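Local coordinates for putative uncharacterized protein (Staphylococcus aureus subsp. aureus Mu50, PDB 3FYM) that probably binds DNA through an N-terminal helix-turn-helix domain and is thought to be held in the membrane, at residues 6-11 and 55-60; 10-13 and 18-21; 30-35 and 42-47; 49-54 and 67-72. All blocks are in the same frame, centred on the assembly; numbering follows the deposited sequence.

Contact 1. Residues 6-11 and 55-60; sequences EALKGR and RKYASV
Leu8 and Tyr57 meet where the first and fourth helices of this all-helical helix-turn-helix domain lie side by side, with segment axes 10.4 Å apart and inclined by 32°. The tight part is a CH-pi contact: Leu8 CB sits over one face of the Tyr57 ring, 3.8 Å from its centroid and 19° off the normal, displaced toward the hydroxyl end. The Leu8 methyls lie nearer the root of the ring, Leu8 CD2 3.8 Å from Tyr57 CD1, and Leu8 CD1 beside Tyr57 CD2. Leu8 CD2 also rests 4.1 Å from Ala58 CB. With its CG anti to the backbone N (chi1 -172°), Tyr57 extends its ring toward helix 4-14, beside Leu8. Elsewhere the contact is looser. On the more solvent-exposed side, Lys9 approaches the phenol mainly through its backbone N, 3.5 Å from Tyr57 OH; its CB is farther off. Arg11, which makes no contact here, donates from NE to Val61 O just after helix 50-60. No hydrogen bond joins the two segments: Tyr57 OH lies 3.3 Å from Leu8 O, but its hydrogen-bond partner is Glu37 OE2.

Contact 2. Residues 10-13 and 18-21; sequences GRRE and TLTE
Leu19 packs over one face of the Arg12 guanidinium, the two side chains crossing at about a right angle. Leu19 CG stands 3.7 Å above the guanidinium plane, over its centre, and its CD2 comes within 3.7 Å of Arg12 NE. The opposite face has a more remote neighbour from its own helix, Glu13 CG, shifted toward the rim. Arg12 runs straight out from helix 4-14 and then bends at its third torsion (chi3 62°), which turns the planar group broadside to the leucine. Its nitrogens are held from outside the two segments: NE by a salt bridge with Glu37 OE2, and NH2 by a bond to Met17 O, so the rotation of the group is probably well fixed and its charge at least partly balanced. NH2 also passes 4.1 Å from Thr18 CA. Thr18 is the N-cap of the next helix, its OG1 accepting a weak but nearly straight bond from Glu21 N (3.4 Å, 173°). Helix 19-26, probably the first helix of the helix-turn-helix, thus starts beside the end of helix 4-14, and Leu19 continues onto Arg30, Leu33, Val34 and Glu37, bringing helix 30-37 against the same corner.

Contact 3. Residues 30-35 and 42-47; sequences REMLVH and DQLPNK. With ZN (zinc ion), chain B.
A zinc site lies where His35 of helix 30-37 meets Gln43 of the following loop. Glu31 OE2 (1.9 Å) and His35 NE2 (2.0 Å), one helical turn apart, bind the zinc ion together with a water at 2.0 Å. That water donates to Gln43 O at 2.6 Å, so the loop backbone contributes to the second shell of the metal. The His35 imidazole is enclosed on both faces: Gln43 CB lies squarely over one, 3.6 Å from the ring centroid and 8° off the normal, a CH-pi contact, while Glu31 O stands above the other, toward the rim. Beyond CB, the Gln43 side chain crosses the histidine at about a right angle, its amide plane 54° from the ring. Glu40 accepts a hydrogen bond from His35 ND1; it therefore helps set the ring's rotation and would be expected to strengthen the imidazole as a donor to the metal.

Next to the site, the contact turns apolar. Bent at its second torsion (chi2 -53°), Met32 brings its SD past Leu44 CD2 at 3.8 Å, the two side chains running in opposite directions, and directs its CE at Pro45 CD, a snug 3.4 Å approach. Helix 30-37 is probably the recognition helix of the helix-turn-helix. The loop joins it to helix 50-60, where Leu44 packs on Ser50 and Phe53, while Leu33 of helix 30-37 faces away from the loop toward Leu19 and Leu22 of helix 19-26 and Tyr57 of helix 50-60.

Contact 4. Residues 49-54 and 67-72; sequences YSEGFI and QLIQAH
Glu51 OE2 forms a salt bridge with Arg55 NH1, one turn further along helix 50-60, and at the same time lies against the Ile69 side chain, 3.7 Å from its CD1 and 3.9 Å from its CG2. The carboxylate is thus steered by the arginine while both branches of the isoleucine pack beside it. Glu51 leaves its helix with CG anti to the backbone N (chi1 -179°) and stays extended beyond, which lays its methylene chain across the isoleucine at about a right angle; Glu51 CG comes within 3.7 Å of Ile69 CD1. In this five-helix domain of the helix-turn-helix class, helices 50-60 and 65-71 are the last two, and their segments run at 132° to each other with the axes 11.0 Å apart; side chains span the gap, and no hydrogen bond crosses it. Deeper in, the branch methyl CG2 of Ile54 does the touching: it meets Leu68 CD2 at 4.0 Å and is equally far from Ile69 CG1, placing it against two consecutive residues of helix 65-71. Leu68 goes on to Val4 and Leu8 of helix 4-14, and Ile54 also packs on Ile36 of helix 30-37.

In the fold
From the N terminus, helix 4-14 opens both contact 1 and contact 2, which share Gly10 and Arg11. Contact 2 closes at once, across the turn into helix 19-26; contact 3 follows in series, closing a short loop behind helix 30-37. Contact 3 lies wholly within the long loop that contact 1 closes by bringing helix 50-60 back to helix 4-14, while contact 2 starts from the same stretch as contact 1. Contact 4 crosses contact 1: it starts just before residues 55-60 and closes beyond them on helix 65-71. The interfaces also meet one another, with Leu68 touching Leu8, Leu33 touching Tyr57, and Leu19 touching Val34, so the contacts, with these touches between them, tie the five helices into one domain.

Contact 1. Residues 6-11 and 55-60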
loop_
_atom_site.group_PDB
_atom_site.type_symbol
_atom_site.label_atom_id
_atom_site.label_comp_id
_atom_site.label_asym_id
_atom_site.label_seq_id
_atom_site.Cartn_x
_atom_site.Cartn_y
_atom_site.Cartn_z
ATOM N N GLU A 6 -4.632 -6.675 -2.562
ATOM C CA GLU A 6 -4.955 -8.003 -2.109
ATOM C C GLU A 6 -3.721 -8.699 -1.604
ATOM O O GLU A 6 -3.788 -9.427 -0.593
ATOM C CB GLU A 6 -5.589 -8.844 -3.229
ATOM C CG GLU A 6 -6.974 -8.398 -3.615
ATOM C CD GLU A 6 -7.502 -8.936 -4.928
ATOM O OE1 GLU A 6 -6.797 -9.528 -5.756
ATOM O OE2 GLU A 6 -8.704 -8.726 -5.125
ATOM N N ALA A 7 -2.582 -8.510 -2.271
ATOM C CA ALA A 7 -1.333 -9.107 -1.771
ATOM C C ALA A 7 -1.016 -8.566 -0.390
ATOM O O ALA A 7 -0.639 -9.290 0.534
ATOM C CB ALA A 7 -0.195 -8.870 -2.737
ATOM N N LEU A 8 -1.093 -7.234 -0.232
ATOM C CA LEU A 8 -0.797 -6.595 1.041
ATOM C C LEU A 8 -1.768 -7.024 2.135
ATOM O O LEU A 8 -1.372 -7.421 3.223
ATOM C CB LEU A 8 -0.802 -5.052 0.875
ATOM C CG LEU A 8 0.353 -4.497 0.046
ATOM C CD1 LEU A 8 0.050 -3.054 -0.292
ATOM C CD2 LEU A 8 1.688 -4.627 0.784
ATOM N N LYS A 9 -3.049 -6.938 1.825
ATOM C CA LYS A 9 -4.104 -7.312 2.805
ATOM C C LYS A 9 -3.960 -8.761 3.212
ATOM O O LYS A 9 -4.133 -9.096 4.378
ATOM C CB LYS A 9 -5.474 -7.020 2.234
ATOM C CG LYS A 9 -6.633 -7.266 3.201
ATOM C CD LYS A 9 -7.969 -6.917 2.615
ATOM C CE LYS A 9 -9.106 -7.043 3.603
ATOM N NZ LYS A 9 -10.362 -6.568 2.984
ATOM N N GLY A 10 -3.715 -9.648 2.258
ATOM C CA GLY A 10 -3.569 -11.039 2.545
ATOM C C GLY A 10 -2.472 -11.260 3.562
ATOM O O GLY A 10 -2.581 -12.039 4.531
ATOM N N ARG A 11 -1.310 -10.624 3.360
ATOM C CA ARG A 11 -0.220 -10.717 4.273
ATOM C C ARG A 11 -0.570 -10.164 5.654
ATOM O O ARG A 11 -0.258 -10.791 6.672
ATOM C CB ARG A 11 1.005 -10.003 3.720
ATOM C CG ARG A 11 2.204 -9.966 4.644
ATOM C CD ARG A 11 2.754 -11.325 4.988
ATOM N NE ARG A 11 3.940 -11.130 5.863
ATOM C CZ ARG A 11 4.685 -12.086 6.400
ATOM N NH1 ARG A 11 4.354 -13.355 6.159
ATOM N NH2 ARG A 11 5.711 -11.775 7.181
ATOM N N ARG A 55 5.001 1.041 -0.245
ATOM C CA ARG A 55 6.338 0.729 0.253
ATOM C C ARG A 55 6.373 0.644 1.777
ATOM O O ARG A 55 6.966 -0.285 2.342
ATOM C CB ARG A 55 7.322 1.777 -0.255
ATOM C CG ARG A 55 8.729 1.628 0.154
ATOM C CD ARG A 55 9.635 2.691 -0.485
ATOM N NE ARG A 55 9.560 2.593 -1.968
ATOM C CZ ARG A 55 10.213 1.668 -2.668
ATOM N NH1 ARG A 55 10.043 1.622 -3.951
ATOM N NH2 ARG A 55 11.008 0.811 -2.077
ATOM N N LYS A 56 5.745 1.603 2.445
ATOM C CA LYS A 56 5.768 1.583 3.895
ATOM C C LYS A 56 4.969 0.404 4.430
ATOM O O LYS A 56 5.386 -0.265 5.377
ATOM C CB LYS A 56 5.241 2.920 4.415
ATOM C CG LYS A 56 5.352 3.019 5.921
ATOM C CD LYS A 56 6.770 2.882 6.436
ATOM C CE LYS A 56 6.875 3.077 7.936
ATOM N NZ LYS A 56 8.313 3.188 8.324
ATOM N N TYR A 57 3.788 0.152 3.852
ATOM C CA TYR A 57 2.987 -1.014 4.213
ATOM C C TYR A 57 3.826 -2.271 4.064
ATOM O O TYR A 57 3.965 -3.086 4.994
ATOM C CB TYR A 57 1.703 -0.965 3.411
ATOM C CG TYR A 57 0.604 -1.928 3.698
ATOM C CD1 TYR A 57 0.771 -3.208 4.229
ATOM C CD2 TYR A 57 -0.702 -1.579 3.380
ATOM C CE1 TYR A 57 -0.239 -4.061 4.451
ATOM C CE2 TYR A 57 -1.773 -2.443 3.592
ATOM C CZ TYR A 57 -1.554 -3.686 4.117
ATOM O OH TYR A 57 -2.529 -4.579 4.372
ATOM N N ALA A 58 4.355 -2.475 2.852
ATOM C CA ALA A 58 5.141 -3.674 2.547
ATOM C C ALA A 58 6.247 -3.865 3.556
ATOM O O ALA A 58 6.499 -4.953 4.065
ATOM C CB ALA A 58 5.669 -3.608 1.125
ATOM N N SER A 59 6.992 -2.793 3.847
ATOM C CA SER A 59 8.129 -2.941 4.754
ATOM C C SER A 59 7.672 -3.369 6.125
ATOM O O SER A 59 8.288 -4.251 6.748
ATOM C CB SER A 59 8.932 -1.631 4.774
ATOM O OG SER A 59 8.268 -0.646 5.525
ATOM N N VAL A 60 6.558 -2.835 6.659
ATOM C CA VAL A 60 6.069 -3.243 7.957
ATOM C C VAL A 60 5.677 -4.713 8.005
ATOM O O VAL A 60 5.862 -5.375 9.051
ATOM C CB VAL A 60 4.874 -2.332 8.382
ATOM C CG1 VAL A 60 4.117 -2.933 9.553
ATOM C CG2 VAL A 60 5.426 -0.964 8.722
#

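Contact 2. Residues 10-13 and 18-21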
loop_
_atom_site.group_PDB
_atom_site.type_symbol
_atom_site.label_atom_id
_atom_site.label_comp_id
_atom_site.label_asym_id
_atom_site.label_seq_id
_atom_site.Cartn_x
_atom_site.Cartn_y
_atom_site.Cartn_z
ATOM N N GLY A 10 -3.715 -9.648 2.258
ATOM C CA GLY A 10 -3.569 -11.039 2.545
ATOM C C GLY A 10 -2.472 -11.260 3.562
ATOM O O GLY A 10 -2.581 -12.039 4.531
ATOM N N ARG A 11 -1.310 -10.624 3.360
ATOM C CA ARG A 11 -0.220 -10.717 4.273
ATOM C C ARG A 11 -0.570 -10.164 5.654
ATOM O O ARG A 11 -0.258 -10.791 6.672
ATOM C CB ARG A 11 1.005 -10.003 3.720
ATOM C CG ARG A 11 2.204 -9.966 4.644
ATOM C CD ARG A 11 2.754 -11.325 4.988
ATOM N NE ARG A 11 3.940 -11.130 5.863
ATOM C CZ ARG A 11 4.685 -12.086 6.400
ATOM N NH1 ARG A 11 4.354 -13.355 6.159
ATOM N NH2 ARG A 11 5.711 -11.775 7.181
ATOM N N ARG A 12 -1.216 -9.012 5.694
ATOM C CA ARG A 12 -1.659 -8.438 6.950
ATOM C C ARG A 12 -2.541 -9.442 7.705
ATOM O O ARG A 12 -2.368 -9.637 8.907
ATOM C CB ARG A 12 -2.423 -7.135 6.714
ATOM C CG ARG A 12 -2.914 -6.510 8.035
ATOM C CD ARG A 12 -3.714 -5.252 7.779
ATOM N NE ARG A 12 -4.920 -5.271 7.048
ATOM C CZ ARG A 12 -6.113 -5.745 7.437
ATOM N NH1 ARG A 12 -7.163 -5.578 6.624
ATOM N NH2 ARG A 12 -6.230 -6.339 8.604
ATOM N N GLU A 13 -3.449 -10.087 6.978
ATOM C CA GLU A 13 -4.393 -11.004 7.620
ATOM C C GLU A 13 -3.641 -12.243 8.082
ATOM O O GLU A 13 -3.941 -12.713 9.186
ATOM C CB GLU A 13 -5.535 -11.290 6.700
ATOM C CG GLU A 13 -6.478 -10.135 6.430
ATOM C CD GLU A 13 -7.629 -10.523 5.538
ATOM O OE1 GLU A 13 -7.375 -10.757 4.343
ATOM O OE2 GLU A 13 -8.753 -10.543 6.051
ATOM N N THR A 18 -4.196 -6.136 12.785
ATOM C CA THR A 18 -5.387 -5.297 12.492
ATOM C C THR A 18 -4.945 -4.020 11.757
ATOM O O THR A 18 -3.779 -3.635 11.732
ATOM C CB THR A 18 -6.180 -4.960 13.712
ATOM O OG1 THR A 18 -5.257 -4.224 14.488
ATOM C CG2 THR A 18 -6.567 -6.058 14.639
ATOM N N LEU A 19 -5.924 -3.376 11.131
ATOM C CA LEU A 19 -5.733 -2.052 10.534
ATOM C C LEU A 19 -5.258 -1.044 11.548
ATOM O O LEU A 19 -4.438 -0.217 11.245
ATOM C CB LEU A 19 -6.967 -1.573 9.821
ATOM C CG LEU A 19 -7.287 -2.291 8.522
ATOM C CD1 LEU A 19 -8.725 -1.998 8.146
ATOM C CD2 LEU A 19 -6.324 -1.896 7.430
ATOM N N THR A 20 -5.797 -1.170 12.782
ATOM C CA THR A 20 -5.322 -0.248 13.810
ATOM C C THR A 20 -3.839 -0.321 14.077
ATOM O O THR A 20 -3.080 0.623 14.177
ATOM C CB THR A 20 -6.114 -0.498 15.139
ATOM O OG1 THR A 20 -7.500 -0.374 14.897
ATOM C CG2 THR A 20 -5.678 0.482 16.208
ATOM N N GLU A 21 -3.273 -1.457 14.230
ATOM C CA GLU A 21 -1.912 -1.836 14.376
ATOM C C GLU A 21 -1.111 -1.350 13.152
ATOM O O GLU A 21 -0.068 -0.749 13.322
ATOM C CB GLU A 21 -1.721 -3.351 14.589
#

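Contact 3. Residues 30-35 and 42-47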
loop_
_atom_site.group_PDB
_atom_site.type_symbol
_atom_site.label_atom_id
_atom_site.label_comp_id
_atom_site.label_asym_id
_atom_site.label_seq_id
_atom_site.Cartn_x
_atom_site.Cartn_y
_atom_site.Cartn_z
ATOM N N ARG A 30 -5.899 4.807 8.620
ATOM C CA ARG A 30 -6.626 3.589 8.248
ATOM C C ARG A 30 -7.427 3.792 6.982
ATOM O O ARG A 30 -7.508 2.868 6.194
ATOM C CB ARG A 30 -7.502 2.944 9.358
ATOM C CG ARG A 30 -8.681 3.712 9.703
ATOM C CD ARG A 30 -9.424 3.099 10.829
ATOM N NE ARG A 30 -9.900 1.714 10.793
ATOM C CZ ARG A 30 -9.480 0.695 11.525
ATOM N NH1 ARG A 30 -8.463 0.817 12.334
ATOM N NH2 ARG A 30 -10.090 -0.503 11.388
ATOM N N GLU A 31 -8.051 4.954 6.798
ATOM C CA GLU A 31 -8.812 5.184 5.567
ATOM C C GLU A 31 -7.959 4.916 4.357
ATOM O O GLU A 31 -8.403 4.327 3.364
ATOM C CB GLU A 31 -9.331 6.621 5.545
ATOM C CG GLU A 31 -9.992 7.030 4.257
ATOM C CD GLU A 31 -10.334 8.485 4.110
ATOM O OE1 GLU A 31 -10.149 9.245 5.075
ATOM O OE2 GLU A 31 -10.771 8.919 3.017
ATOM N N MET A 32 -6.735 5.426 4.379
ATOM C CA MET A 32 -5.843 5.312 3.252
ATOM C C MET A 32 -5.307 3.900 3.102
ATOM O O MET A 32 -5.156 3.413 1.988
ATOM C CB MET A 32 -4.712 6.342 3.343
ATOM C CG MET A 32 -5.203 7.755 3.534
ATOM S SD MET A 32 -6.410 8.236 2.278
ATOM C CE MET A 32 -7.095 9.716 3.070
ATOM N N LEU A 33 -5.037 3.217 4.223
ATOM C CA LEU A 33 -4.658 1.810 4.156
ATOM C C LEU A 33 -5.763 0.993 3.485
ATOM O O LEU A 33 -5.455 0.119 2.662
ATOM C CB LEU A 33 -4.370 1.253 5.572
ATOM C CG LEU A 33 -3.144 1.871 6.255
ATOM C CD1 LEU A 33 -3.069 1.457 7.726
ATOM C CD2 LEU A 33 -1.835 1.490 5.556
ATOM N N VAL A 34 -7.019 1.214 3.834
ATOM C CA VAL A 34 -8.123 0.497 3.188
ATOM C C VAL A 34 -8.209 0.830 1.745
ATOM O O VAL A 34 -8.436 -0.029 0.897
ATOM C CB VAL A 34 -9.424 0.733 3.971
ATOM C CG1 VAL A 34 -10.620 0.145 3.216
ATOM C CG2 VAL A 34 -9.330 0.105 5.372
ATOM N N HIS A 35 -8.025 2.134 1.382
ATOM C CA HIS A 35 -7.975 2.460 -0.053
ATOM C C HIS A 35 -6.875 1.668 -0.759
ATOM O O HIS A 35 -7.134 1.100 -1.838
ATOM C CB HIS A 35 -7.813 3.941 -0.306
ATOM C CG HIS A 35 -8.965 4.807 0.059
ATOM N ND1 HIS A 35 -10.270 4.440 -0.212
ATOM C CD2 HIS A 35 -9.053 6.000 0.619
ATOM C CE1 HIS A 35 -11.069 5.420 0.218
ATOM N NE2 HIS A 35 -10.367 6.424 0.736
ATOM N N ASP A 42 -7.243 6.397 -6.676
ATOM C CA ASP A 42 -7.819 7.711 -6.972
ATOM C C ASP A 42 -8.559 8.310 -5.769
ATOM O O ASP A 42 -8.959 9.473 -5.845
ATOM C CB ASP A 42 -8.762 7.652 -8.166
ATOM C CG ASP A 42 -9.827 6.646 -8.098
ATOM O OD1 ASP A 42 -10.013 5.957 -7.100
ATOM O OD2 ASP A 42 -10.506 6.424 -9.120
ATOM N N GLN A 43 -8.718 7.560 -4.698
ATOM C CA GLN A 43 -9.327 8.083 -3.481
ATOM C C GLN A 43 -8.255 8.575 -2.495
ATOM O O GLN A 43 -8.608 9.073 -1.415
ATOM C CB GLN A 43 -10.241 7.033 -2.876
ATOM C CG GLN A 43 -11.322 6.609 -3.849
ATOM C CD GLN A 43 -12.394 5.748 -3.235
ATOM O OE1 GLN A 43 -12.890 4.829 -3.917
ATOM N NE2 GLN A 43 -12.862 6.065 -2.064
ATOM N N LEU A 44 -6.978 8.484 -2.832
ATOM C CA LEU A 44 -5.950 9.095 -2.020
ATOM C C LEU A 44 -5.923 10.597 -2.301
ATOM O O LEU A 44 -5.936 10.993 -3.468
ATOM C CB LEU A 44 -4.606 8.487 -2.338
ATOM C CG LEU A 44 -4.488 6.967 -2.102
ATOM C CD1 LEU A 44 -3.142 6.493 -2.609
ATOM C CD2 LEU A 44 -4.762 6.575 -0.660
ATOM N N PRO A 45 -5.825 11.443 -1.289
ATOM C CA PRO A 45 -5.755 12.889 -1.572
ATOM C C PRO A 45 -4.617 13.262 -2.506
ATOM O O PRO A 45 -4.804 14.136 -3.357
ATOM C CB PRO A 45 -5.598 13.490 -0.179
ATOM C CG PRO A 45 -6.358 12.547 0.690
ATOM C CD PRO A 45 -5.984 11.178 0.153
ATOM N N ASN A 46 -3.458 12.631 -2.330
ATOM C CA ASN A 46 -2.332 12.817 -3.230
ATOM C C ASN A 46 -1.955 11.466 -3.785
ATOM O O ASN A 46 -1.271 10.666 -3.131
ATOM C CB ASN A 46 -1.150 13.489 -2.552
ATOM C CG ASN A 46 -0.102 13.876 -3.556
ATOM O OD1 ASN A 46 -0.076 13.353 -4.676
ATOM N ND2 ASN A 46 0.762 14.831 -3.193
ATOM N N LYS A 47 -2.434 11.165 -4.991
ATOM C CA LYS A 47 -2.207 9.885 -5.630
ATOM C C LYS A 47 -0.756 9.638 -5.902
ATOM O O LYS A 47 -0.312 8.496 -6.067
ATOM C CB LYS A 47 -3.052 9.823 -6.881
ATOM C CG LYS A 47 -3.096 8.461 -7.572
ATOM C CD LYS A 47 -3.759 8.451 -8.894
ATOM C CE LYS A 47 -4.986 8.987 -9.234
ATOM N NZ LYS A 47 -5.125 8.794 -10.732
HETATM ZN ZN ZN B . -11.188 8.116 1.328
HETATM O O HOH W 1 -10.611 9.619 0.153
#

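Contact 4. Residues 49-54 and 67-72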
loop_
_atom_site.group_PDB
_atom_site.type_symbol
_atom_site.label_atom_id
_atom_site.label_comp_id
_atom_site.label_asym_id
_atom_site.label_seq_id
_atom_site.Cartn_x
_atom_site.Cartn_y
_atom_site.Cartn_z
ATOM N N TYR A 49 1.517 9.715 -3.882
ATOM C CA TYR A 49 2.025 8.971 -2.711
ATOM C C TYR A 49 1.702 7.490 -2.752
ATOM O O TYR A 49 2.061 6.785 -1.833
ATOM C CB TYR A 49 1.501 9.604 -1.411
ATOM C CG TYR A 49 1.885 11.020 -1.153
ATOM C CD1 TYR A 49 1.163 11.743 -0.182
ATOM C CD2 TYR A 49 2.890 11.664 -1.821
ATOM C CE1 TYR A 49 1.467 13.041 0.097
ATOM C CE2 TYR A 49 3.195 13.000 -1.518
ATOM C CZ TYR A 49 2.488 13.676 -0.561
ATOM O OH TYR A 49 2.749 15.008 -0.266
ATOM N N SER A 50 0.995 7.039 -3.799
ATOM C CA SER A 50 0.586 5.624 -3.841
ATOM C C SER A 50 1.746 4.680 -3.618
ATOM O O SER A 50 1.665 3.753 -2.780
ATOM C CB SER A 50 -0.094 5.314 -5.171
ATOM O OG SER A 50 -1.301 5.965 -5.385
ATOM N N GLU A 51 2.813 4.846 -4.384
ATOM C CA GLU A 51 3.964 3.955 -4.222
ATOM C C GLU A 51 4.559 4.053 -2.848
ATOM O O GLU A 51 4.889 3.028 -2.236
ATOM C CB GLU A 51 5.022 4.254 -5.303
ATOM C CG GLU A 51 6.197 3.325 -5.156
ATOM C CD GLU A 51 7.230 3.426 -6.245
ATOM O OE1 GLU A 51 7.042 4.048 -7.264
ATOM O OE2 GLU A 51 8.251 2.801 -6.115
ATOM N N GLY A 52 4.744 5.289 -2.330
ATOM C CA GLY A 52 5.321 5.414 -1.017
ATOM C C GLY A 52 4.469 4.770 0.074
ATOM O O GLY A 52 5.039 4.200 1.028
ATOM N N PHE A 53 3.172 4.853 -0.035
ATOM C CA PHE A 53 2.291 4.167 0.924
ATOM C C PHE A 53 2.450 2.655 0.818
ATOM O O PHE A 53 2.528 1.948 1.840
ATOM C CB PHE A 53 0.849 4.549 0.737
ATOM C CG PHE A 53 0.459 5.939 1.090
ATOM C CD1 PHE A 53 -0.692 6.499 0.590
ATOM C CD2 PHE A 53 1.186 6.710 1.946
ATOM C CE1 PHE A 53 -1.159 7.728 0.992
ATOM C CE2 PHE A 53 0.712 7.964 2.351
ATOM C CZ PHE A 53 -0.445 8.470 1.856
ATOM N N ILE A 54 2.426 2.132 -0.410
ATOM C CA ILE A 54 2.635 0.688 -0.613
ATOM C C ILE A 54 3.960 0.265 -0.017
ATOM O O ILE A 54 4.054 -0.788 0.610
ATOM C CB ILE A 54 2.534 0.360 -2.113
ATOM C CG1 ILE A 54 1.082 0.449 -2.604
ATOM C CG2 ILE A 54 3.099 -1.023 -2.425
ATOM C CD1 ILE A 54 0.949 0.494 -4.102
ATOM N N GLN A 67 10.225 -5.295 -5.501
ATOM C CA GLN A 67 9.775 -6.340 -6.430
ATOM C C GLN A 67 8.261 -6.490 -6.362
ATOM O O GLN A 67 7.667 -6.863 -7.345
ATOM C CB GLN A 67 10.518 -7.640 -6.383
ATOM C CG GLN A 67 10.098 -8.401 -5.181
ATOM C CD GLN A 67 10.969 -9.620 -4.797
ATOM O OE1 GLN A 67 12.049 -9.835 -5.366
ATOM N NE2 GLN A 67 10.604 -10.352 -3.786
ATOM N N LEU A 68 7.588 -6.164 -5.227
ATOM C CA LEU A 68 6.116 -6.113 -5.208
ATOM C C LEU A 68 5.629 -5.053 -6.172
ATOM O O LEU A 68 4.715 -5.301 -6.973
ATOM C CB LEU A 68 5.654 -5.802 -3.783
ATOM C CG LEU A 68 4.128 -5.683 -3.614
ATOM C CD1 LEU A 68 3.466 -7.062 -3.716
ATOM C CD2 LEU A 68 3.737 -4.980 -2.309
ATOM N N ILE A 69 6.191 -3.855 -6.072
ATOM C CA ILE A 69 5.796 -2.741 -6.940
ATOM C C ILE A 69 6.006 -3.114 -8.407
ATOM O O ILE A 69 5.142 -2.898 -9.248
ATOM C CB ILE A 69 6.507 -1.455 -6.492
ATOM C CG1 ILE A 69 6.003 -1.021 -5.109
ATOM C CG2 ILE A 69 6.376 -0.352 -7.533
ATOM C CD1 ILE A 69 6.970 -0.171 -4.342
ATOM N N GLN A 70 7.174 -3.701 -8.707
ATOM C CA GLN A 70 7.477 -4.121 -10.074
ATOM C C GLN A 70 6.462 -5.144 -10.601
ATOM O O GLN A 70 6.063 -5.084 -11.735
ATOM C CB GLN A 70 8.896 -4.723 -10.065
ATOM C CG GLN A 70 9.358 -5.233 -11.375
ATOM C CD GLN A 70 10.766 -5.780 -11.252
ATOM O OE1 GLN A 70 11.799 -5.341 -11.835
ATOM N NE2 GLN A 70 10.784 -6.837 -10.515
ATOM N N ALA A 71 6.045 -6.078 -9.754
ATOM C CA ALA A 71 5.104 -7.119 -10.181
ATOM C C ALA A 71 3.705 -6.558 -10.426
ATOM O O ALA A 71 2.865 -7.225 -11.012
ATOM C CB ALA A 71 5.033 -8.211 -9.113
ATOM N N HIS A 72 3.401 -5.401 -9.903
ATOM C CA HIS A 72 2.099 -4.807 -9.980
ATOM C C HIS A 72 2.119 -3.404 -10.594
ATOM O O HIS A 72 1.178 -2.629 -10.395
ATOM C CB HIS A 72 1.451 -4.742 -8.577
ATOM C CG HIS A 72 1.209 -6.075 -7.960
ATOM N ND1 HIS A 72 0.086 -6.824 -8.243
ATOM C CD2 HIS A 72 1.965 -6.816 -7.137
ATOM C CE1 HIS A 72 0.170 -7.967 -7.572
ATOM N NE2 HIS A 72 1.289 -7.992 -6.902
#